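Local coordinates for nucleosome assembly protein 1, putative (Plasmodium falciparum, PDB 3FS3) that probably binds histones as a chaperone of the nucleosome assembly protein family and takes part in assembling nucleosomes, at residues 52-55 / 56-60; 71-74 / 75-79; 80-83 / 84-88. All coordinates share one frame; numbering follows the deposited sequence.

Contact 1: 52-55 / 56-60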
loop_
_atom_site.group_PDB
_atom_site.type_symbol
_atom_site.label_atom_id
_atom_site.label_comp_id
_atom_site.label_asym_id
_atom_site.label_seq_id
_atom_site.Cartn_x
_atom_site.Cartn_y
_atom_site.Cartn_z
ATOM N N LYS A 52 -33.501 10.156 -13.772
ATOM C CA LYS A 52 -32.736 11.334 -13.376
ATOM C C LYS A 52 -32.829 11.484 -11.862
ATOM O O LYS A 52 -31.839 11.788 -11.206
ATOM C CB LYS A 52 -33.275 12.598 -14.055
ATOM C CG LYS A 52 -33.087 12.646 -15.562
ATOM C CD LYS A 52 -33.750 13.892 -16.134
ATOM C CE LYS A 52 -33.730 13.904 -17.653
ATOM N NZ LYS A 52 -32.360 14.141 -18.170
ATOM N N GLU A 53 -34.022 11.264 -11.315
ATOM C CA GLU A 53 -34.236 11.357 -9.871
ATOM C C GLU A 53 -33.378 10.333 -9.137
ATOM O O GLU A 53 -32.772 10.634 -8.105
ATOM C CB GLU A 53 -35.708 11.116 -9.527
ATOM C CG GLU A 53 -36.560 12.357 -9.598
ATOM C CD GLU A 53 -36.094 13.412 -8.618
ATOM O OE1 GLU A 53 -36.094 13.121 -7.402
ATOM O OE2 GLU A 53 -35.724 14.523 -9.063
ATOM N N THR A 54 -33.342 9.120 -9.679
ATOM C CA THR A 54 -32.559 8.038 -9.104
ATOM C C THR A 54 -31.080 8.420 -9.070
ATOM O O THR A 54 -30.385 8.166 -8.087
ATOM C CB THR A 54 -32.733 6.753 -9.925
ATOM O OG1 THR A 54 -34.068 6.264 -9.750
ATOM C CG2 THR A 54 -31.725 5.691 -9.487
ATOM N N LEU A 55 -30.614 9.040 -10.151
ATOM C CA LEU A 55 -29.227 9.462 -10.249
ATOM C C LEU A 55 -28.913 10.539 -9.208
ATOM O O LEU A 55 -27.845 10.523 -8.594
ATOM C CB LEU A 55 -28.937 9.991 -11.657
ATOM C CG LEU A 55 -27.474 10.339 -11.933
ATOM C CD1 LEU A 55 -26.626 9.092 -11.767
ATOM C CD2 LEU A 55 -27.324 10.885 -13.351
ATOM N N LYS A 56 -29.844 11.469 -9.007
ATOM C CA LYS A 56 -29.638 12.534 -8.029
ATOM C C LYS A 56 -29.543 11.930 -6.636
ATOM O O LYS A 56 -28.707 12.338 -5.839
ATOM C CB LYS A 56 -30.786 13.552 -8.074
ATOM C CG LYS A 56 -31.094 14.071 -9.470
ATOM C CD LYS A 56 -29.861 14.638 -10.162
ATOM C CE LYS A 56 -30.032 14.612 -11.678
ATOM N NZ LYS A 56 -31.302 15.255 -12.116
ATOM N N LYS A 57 -30.397 10.955 -6.344
ATOM C CA LYS A 57 -30.359 10.319 -5.037
ATOM C C LYS A 57 -29.000 9.658 -4.809
ATOM O O LYS A 57 -28.419 9.792 -3.728
ATOM C CB LYS A 57 -31.488 9.296 -4.912
ATOM C CG LYS A 57 -32.869 9.935 -4.775
ATOM C CD LYS A 57 -33.993 8.905 -4.891
ATOM C CE LYS A 57 -33.944 7.865 -3.780
ATOM N NZ LYS A 57 -34.996 6.819 -3.959
ATOM N N LEU A 58 -28.487 8.974 -5.833
ATOM C CA LEU A 58 -27.187 8.316 -5.734
ATOM C C LEU A 58 -26.066 9.325 -5.459
ATOM O O LEU A 58 -25.167 9.048 -4.661
ATOM C CB LEU A 58 -26.873 7.528 -7.017
ATOM C CG LEU A 58 -27.304 6.061 -7.059
ATOM C CD1 LEU A 58 -28.749 5.934 -6.624
ATOM C CD2 LEU A 58 -27.102 5.498 -8.462
ATOM N N LYS A 59 -26.105 10.482 -6.122
ATOM C CA LYS A 59 -25.079 11.494 -5.888
ATOM C C LYS A 59 -25.194 11.968 -4.442
ATOM O O LYS A 59 -24.188 12.213 -3.770
ATOM C CB LYS A 59 -25.237 12.680 -6.841
ATOM C CG LYS A 59 -24.862 12.378 -8.296
ATOM C CD LYS A 59 -23.558 11.570 -8.404
ATOM C CE LYS A 59 -22.378 12.218 -7.674
ATOM N NZ LYS A 59 -21.891 13.463 -8.332
ATOM N N LEU A 60 -26.429 12.077 -3.964
ATOM C CA LEU A 60 -26.666 12.489 -2.589
ATOM C C LEU A 60 -25.980 11.469 -1.680
ATOM O O LEU A 60 -25.192 11.844 -0.815
ATOM C CB LEU A 60 -28.166 12.531 -2.291
ATOM C CG LEU A 60 -28.528 13.111 -0.927
ATOM C CD1 LEU A 60 -28.172 14.595 -0.912
ATOM C CD2 LEU A 60 -30.016 12.916 -0.647
#
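Lys52 to Leu60 form about two and a half turns of unbroken alpha-helix, and four backbone bonds tie 52-55 to 56-60. Lys56 N donates to Lys52 O, Lys57 N to Glu53 O, Leu58 N to Thr54 O and Lys59 N to Leu55 O.

Lys56 makes the main side-chain contact. Its chain folds about CB-CG (chi2 -54°), and again near its end, and doubles back over the preceding turn. Lys56 CG comes within 3.0 Å of Lys52 O, a close approach of a methylene to a carbonyl oxygen. Lys56 NZ ends alongside the root of the Lys52 side chain, 3.8 Å from Lys52 CB. The Lys52 chain leads elsewhere, which keeps the two ammonium groups apart: Lys52 NZ and Lys56 NZ are 6.2 Å from each other. Glu53 OE2 lies 5.4 Å from Lys56 NZ. That is too far for a salt bridge, but the opposite charge may ease the crowding of positive charge.

This is near the start of helix 49-99, the long dimerisation helix of the NAP fold, which pairs with its copy in the second subunit. Thr54, Leu55 and Leu58 form its buried side here. Thr54 and Leu58 lie side by side and point the same way, with Thr54 CG2 4.1 Å from Leu58 CD1. The same Leu58 CD1 rests 3.1 Å from Thr54 O. Across the dimer, Thr54 packs on Ala97, Leu55 on Val286 and Leu58 on Leu98, all of the second subunit. Lys57 leads away from this turn, its CG passing 3.4 Å from Glu53 O.

Contact 2: 71-74 / 75-79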
loop_
_atom_site.group_PDB
_atom_site.type_symbol
_atom_site.label_atom_id
_atom_site.label_comp_id
_atom_site.label_asym_id
_atom_site.label_seq_id
_atom_site.Cartn_x
_atom_site.Cartn_y
_atom_site.Cartn_z
ATOM N N LYS A 71 -13.928 11.967 7.311
ATOM C CA LYS A 71 -13.809 11.817 8.755
ATOM C C LYS A 71 -12.919 10.624 9.115
ATOM O O LYS A 71 -12.202 10.668 10.114
ATOM C CB LYS A 71 -15.199 11.686 9.384
ATOM C CG LYS A 71 -16.048 12.942 9.197
ATOM C CD LYS A 71 -17.420 12.822 9.848
ATOM C CE LYS A 71 -18.187 14.150 9.813
ATOM N NZ LYS A 71 -18.481 14.650 8.435
ATOM N N PHE A 72 -12.957 9.566 8.307
ATOM C CA PHE A 72 -12.111 8.399 8.566
ATOM C C PHE A 72 -10.672 8.815 8.297
ATOM O O PHE A 72 -9.767 8.528 9.084
ATOM C CB PHE A 72 -12.460 7.232 7.635
ATOM C CG PHE A 72 -11.368 6.197 7.523
ATOM C CD1 PHE A 72 -11.186 5.240 8.518
ATOM C CD2 PHE A 72 -10.512 6.190 6.423
ATOM C CE1 PHE A 72 -10.164 4.282 8.418
ATOM C CE2 PHE A 72 -9.489 5.243 6.310
ATOM C CZ PHE A 72 -9.315 4.281 7.315
ATOM N N GLU A 73 -10.468 9.496 7.176
ATOM C CA GLU A 73 -9.126 9.934 6.821
ATOM C C GLU A 73 -8.554 10.783 7.949
ATOM O O GLU A 73 -7.383 10.661 8.289
ATOM C CB GLU A 73 -9.147 10.746 5.527
ATOM C CG GLU A 73 -7.772 10.943 4.925
ATOM C CD GLU A 73 -7.731 12.047 3.885
ATOM O OE1 GLU A 73 -6.780 12.056 3.071
ATOM O OE2 GLU A 73 -8.635 12.912 3.888
ATOM N N TYR A 74 -9.391 11.638 8.534
ATOM C CA TYR A 74 -8.949 12.497 9.625
ATOM C C TYR A 74 -8.532 11.659 10.830
ATOM O O TYR A 74 -7.455 11.869 11.394
ATOM C CB TYR A 74 -10.059 13.468 10.035
ATOM C CG TYR A 74 -9.602 14.476 11.063
ATOM C CD1 TYR A 74 -8.685 15.472 10.726
ATOM C CD2 TYR A 74 -10.051 14.411 12.379
ATOM C CE1 TYR A 74 -8.223 16.379 11.677
ATOM C CE2 TYR A 74 -9.598 15.311 13.336
ATOM C CZ TYR A 74 -8.683 16.291 12.979
ATOM O OH TYR A 74 -8.221 17.175 13.927
ATOM N N GLU A 75 -9.377 10.708 11.229
ATOM C CA GLU A 75 -9.032 9.858 12.363
ATOM C C GLU A 75 -7.775 9.025 12.080
ATOM O O GLU A 75 -7.065 8.638 13.004
ATOM C CB GLU A 75 -10.202 8.941 12.746
ATOM C CG GLU A 75 -11.394 9.680 13.348
ATOM C CD GLU A 75 -12.369 8.753 14.053
ATOM O OE1 GLU A 75 -12.000 8.178 15.098
ATOM O OE2 GLU A 75 -13.505 8.593 13.564
ATOM N N LEU A 76 -7.497 8.757 10.805
ATOM C CA LEU A 76 -6.302 7.997 10.439
ATOM C C LEU A 76 -5.069 8.889 10.623
ATOM O O LEU A 76 -4.024 8.435 11.074
ATOM C CB LEU A 76 -6.386 7.522 8.984
ATOM C CG LEU A 76 -5.172 6.752 8.439
ATOM C CD1 LEU A 76 -4.926 5.506 9.277
ATOM C CD2 LEU A 76 -5.412 6.367 6.986
ATOM N N PHE A 77 -5.202 10.163 10.268
ATOM C CA PHE A 77 -4.109 11.117 10.415
ATOM C C PHE A 77 -3.764 11.228 11.893
ATOM O O PHE A 77 -2.597 11.193 12.268
ATOM C CB PHE A 77 -4.517 12.492 9.880
ATOM C CG PHE A 77 -4.525 12.592 8.375
ATOM C CD1 PHE A 77 -4.423 11.454 7.578
ATOM C CD2 PHE A 77 -4.654 13.836 7.753
ATOM C CE1 PHE A 77 -4.457 11.550 6.183
ATOM C CE2 PHE A 77 -4.689 13.945 6.359
ATOM C CZ PHE A 77 -4.588 12.798 5.573
ATOM N N LEU A 78 -4.792 11.365 12.725
ATOM C CA LEU A 78 -4.607 11.464 14.165
ATOM C C LEU A 78 -3.869 10.244 14.681
ATOM O O LEU A 78 -2.853 10.353 15.371
ATOM C CB LEU A 78 -5.957 11.556 14.883
ATOM C CG LEU A 78 -6.678 12.903 14.934
ATOM C CD1 LEU A 78 -8.040 12.730 15.597
ATOM C CD2 LEU A 78 -5.834 13.906 15.710
ATOM N N LEU A 79 -4.393 9.077 14.328
ATOM C CA LEU A 79 -3.831 7.811 14.763
ATOM C C LEU A 79 -2.348 7.690 14.450
ATOM O O LEU A 79 -1.556 7.399 15.338
ATOM C CB LEU A 79 -4.607 6.653 14.128
ATOM C CG LEU A 79 -4.353 5.271 14.726
ATOM C CD1 LEU A 79 -4.736 5.277 16.211
ATOM C CD2 LEU A 79 -5.161 4.222 13.955
#
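Glu75 N, Leu76 N, Phe77 N and Leu78 N bond in turn to Lys71 O, Phe72 O, Glu73 O and Tyr74 O, the regular i to i+4 ladder of an alpha-helix; Leu76 N also makes a weak bond to Glu73 O.

Three side-chain pairs contain an aromatic ring. In the first, Glu73 reaches forward to Phe77. The first torsion of Glu73 sets CG anti to the backbone N (chi1 -166°), and the rest of the chain is extended. Glu73 CG lies 3.6 Å from Phe77 CE1. Farther out, Glu73 OE1 comes to 3.4 Å from Phe77 CZ. The carboxylate and ring planes stand 55° apart, so the two groups are not stacked. Glu73 C lies over one face of the Phe77 ring, toward its rim, and Phe77 CD1 is 3.1 Å from Glu73 O.

In the second pair, the Tyr74 ring meets Leu78 at an oblique angle. Tyr74 CE2 lies 3.8 Å from Leu78 CD1, and this methyl makes the nearest approach of the leucine to the ring. A looser apolar pair lies on another side of the helix, where Phe72 CE2 is 4.3 Å from Leu76 CD2.

That other side belongs to the dimer. The Phe72 ring meets Tyr83 of the second subunit edge-to-face. Glu75 OE2 forms a salt bridge with Lys82 NZ and a hydrogen bond with Tyr83 OH, both of the second subunit.

The chemistry is therefore divided round the helix. Tyr74 and Leu78 meet through apolar atoms, while the Glu73 carboxylate lies against the Phe77 ring without a hydrogen bond between them, all on exposed ground. The Glu75 carboxylate instead spends its charge across the interface, where two donors on one oxygen would probably favour its ionised form.

Contact 3: 80-83 / 84-88; sequences RQKY and HDLYG
Tyr83 and Tyr87, one helical turn apart, form the tight part of this contact together with Leu86. Tyr87 N donates to Tyr83 O over 2.8 Å. The same Tyr83 O sits over one face of the Tyr87 ring, 3.1 Å from Tyr87 CD2 and set toward the rim. Tyr87 chi1 is -60°, which turns the ring back along the helix over that carbonyl. Farther along the ring, Tyr87 CZ lies 4.0 Å from Tyr83 CB.

Leu86 approaches the Tyr83 ring over a face. Its CD1 stands 4.2 Å from the ring centroid and 24° off the normal, a CH-pi contact. The nearest ring atoms are on the CD1-CE1 side of Tyr83, with Tyr83 CE1 3.9 Å from Leu86 CD1.

The exposed side is looser. The extended Lys82, whose NZ is held by Glu75 of the second subunit, only grazes Leu86 CD1 with its CE, at 4.1 Å. Asp85 turns its carboxylate back toward the previous turn, where Asp85 OD2 lies 3.3 Å from Gln81 O. Both are acceptors, so no bond forms. The backbone bonds from His84 N to Arg80 O, Asp85 N to Gln81 O and Leu86 N to Lys82 O continue the helix through both sides.

Helix 49-99 faces its partner here through Tyr87, which meets Tyr65, and Leu86, which packs on Tyr68, both of the second subunit. Elsewhere on the helix, the His84 ring meets Tyr147 edge-to-face, joining the helix to strand 140-147 of its own chain.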
loop_
_atom_site.group_PDB
_atom_site.type_symbol
_atom_site.label_atom_id
_atom_site.label_comp_id
_atom_site.label_asym_id
_atom_site.label_seq_id
_atom_site.Cartn_x
_atom_site.Cartn_y
_atom_site.Cartn_z
ATOM N N ARG A 80 -1.966 7.925 13.197
ATOM C CA ARG A 80 -0.558 7.822 12.819
ATOM C C ARG A 80 0.319 8.867 13.530
ATOM O O ARG A 80 1.472 8.597 13.854
ATOM C CB ARG A 80 -0.398 7.936 11.295
ATOM C CG ARG A 80 -1.072 6.809 10.482
ATOM C CD ARG A 80 -0.616 6.851 9.025
ATOM N NE ARG A 80 -1.301 5.901 8.143
ATOM C CZ ARG A 80 -1.176 4.579 8.210
ATOM N NH1 ARG A 80 -0.391 4.025 9.127
ATOM N NH2 ARG A 80 -1.828 3.808 7.344
ATOM N N GLN A 81 -0.227 10.051 13.785
ATOM C CA GLN A 81 0.532 11.091 14.475
ATOM C C GLN A 81 0.782 10.663 15.912
ATOM O O GLN A 81 1.913 10.691 16.390
ATOM C CB GLN A 81 -0.226 12.422 14.472
ATOM C CG GLN A 81 -0.427 13.027 13.093
ATOM C CD GLN A 81 0.869 13.155 12.323
ATOM O OE1 GLN A 81 1.513 12.155 12.002
ATOM N NE2 GLN A 81 1.264 14.391 12.024
ATOM N N LYS A 82 -0.284 10.261 16.593
ATOM C CA LYS A 82 -0.192 9.819 17.975
ATOM C C LYS A 82 0.933 8.803 18.175
ATOM O O LYS A 82 1.811 8.995 19.015
ATOM C CB LYS A 82 -1.523 9.203 18.410
ATOM C CG LYS A 82 -1.463 8.464 19.730
ATOM C CD LYS A 82 -2.758 7.713 19.980
ATOM C CE LYS A 82 -2.618 6.717 21.120
ATOM N NZ LYS A 82 -3.887 5.959 21.328
ATOM N N TYR A 83 0.911 7.722 17.404
ATOM C CA TYR A 83 1.942 6.709 17.555
ATOM C C TYR A 83 3.307 7.196 17.098
ATOM O O TYR A 83 4.330 6.764 17.627
ATOM C CB TYR A 83 1.518 5.416 16.851
ATOM C CG TYR A 83 0.503 4.664 17.685
ATOM C CD1 TYR A 83 0.911 3.735 18.643
ATOM C CD2 TYR A 83 -0.858 4.974 17.606
ATOM C CE1 TYR A 83 -0.005 3.143 19.507
ATOM C CE2 TYR A 83 -1.782 4.387 18.465
ATOM C CZ TYR A 83 -1.349 3.475 19.416
ATOM O OH TYR A 83 -2.253 2.913 20.289
ATOM N N HIS A 84 3.333 8.102 16.127
ATOM C CA HIS A 84 4.611 8.640 15.697
ATOM C C HIS A 84 5.277 9.260 16.927
ATOM O O HIS A 84 6.474 9.090 17.140
ATOM C CB HIS A 84 4.441 9.721 14.635
ATOM C CG HIS A 84 5.730 10.379 14.254
ATOM N ND1 HIS A 84 6.762 9.694 13.643
ATOM C CD2 HIS A 84 6.174 11.645 14.432
ATOM C CE1 HIS A 84 7.783 10.512 13.462
ATOM N NE2 HIS A 84 7.453 11.701 13.932
ATOM N N ASP A 85 4.483 9.969 17.732
ATOM C CA ASP A 85 4.979 10.610 18.947
ATOM C C ASP A 85 5.287 9.612 20.055
ATOM O O ASP A 85 6.128 9.869 20.913
ATOM C CB ASP A 85 3.984 11.656 19.457
ATOM C CG ASP A 85 3.983 12.918 18.608
ATOM O OD1 ASP A 85 5.074 13.495 18.391
ATOM O OD2 ASP A 85 2.896 13.338 18.156
ATOM N N LEU A 86 4.604 8.473 20.047
ATOM C CA LEU A 86 4.872 7.449 21.047
ATOM C C LEU A 86 6.177 6.724 20.694
ATOM O O LEU A 86 6.905 6.295 21.581
ATOM C CB LEU A 86 3.704 6.456 21.132
ATOM C CG LEU A 86 2.440 7.049 21.775
ATOM C CD1 LEU A 86 1.337 6.018 21.814
ATOM C CD2 LEU A 86 2.755 7.537 23.185
ATOM N N TYR A 87 6.484 6.597 19.406
ATOM C CA TYR A 87 7.728 5.926 19.000
ATOM C C TYR A 87 8.962 6.795 19.255
ATOM O O TYR A 87 10.044 6.284 19.576
ATOM C CB TYR A 87 7.705 5.547 17.510
ATOM C CG TYR A 87 6.587 4.613 17.090
ATOM C CD1 TYR A 87 6.169 3.563 17.913
ATOM C CD2 TYR A 87 5.957 4.772 15.862
ATOM C CE1 TYR A 87 5.142 2.695 17.517
ATOM C CE2 TYR A 87 4.929 3.907 15.453
ATOM C CZ TYR A 87 4.527 2.876 16.286
ATOM O OH TYR A 87 3.500 2.045 15.897
ATOM N N GLY A 88 8.791 8.106 19.098
ATOM C CA GLY A 88 9.878 9.055 19.291
ATOM C C GLY A 88 10.808 8.791 20.464
ATOM O O GLY A 88 12.014 8.645 20.266
#

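Overall arrangement
All three contacts lie on helix 49-99 and follow one another along the chain. Contact 1 is near the start of the helix. Its centre is about 29 Å from that of contact 2 and about 42 Å from that of contact 3. Contacts 2 and 3 adjoin in the sequence, with centres about 14 Å apart. The contact centres lie about 44, 22 and 16 Å from the centre of the chain, so the helix runs inward from a remote end toward the body with the four-stranded antiparallel sheet. Each contact touches the second subunit. The dimer interface therefore extends along much of the helix, consistent with the elongated dimer of NAP-family histone chaperones.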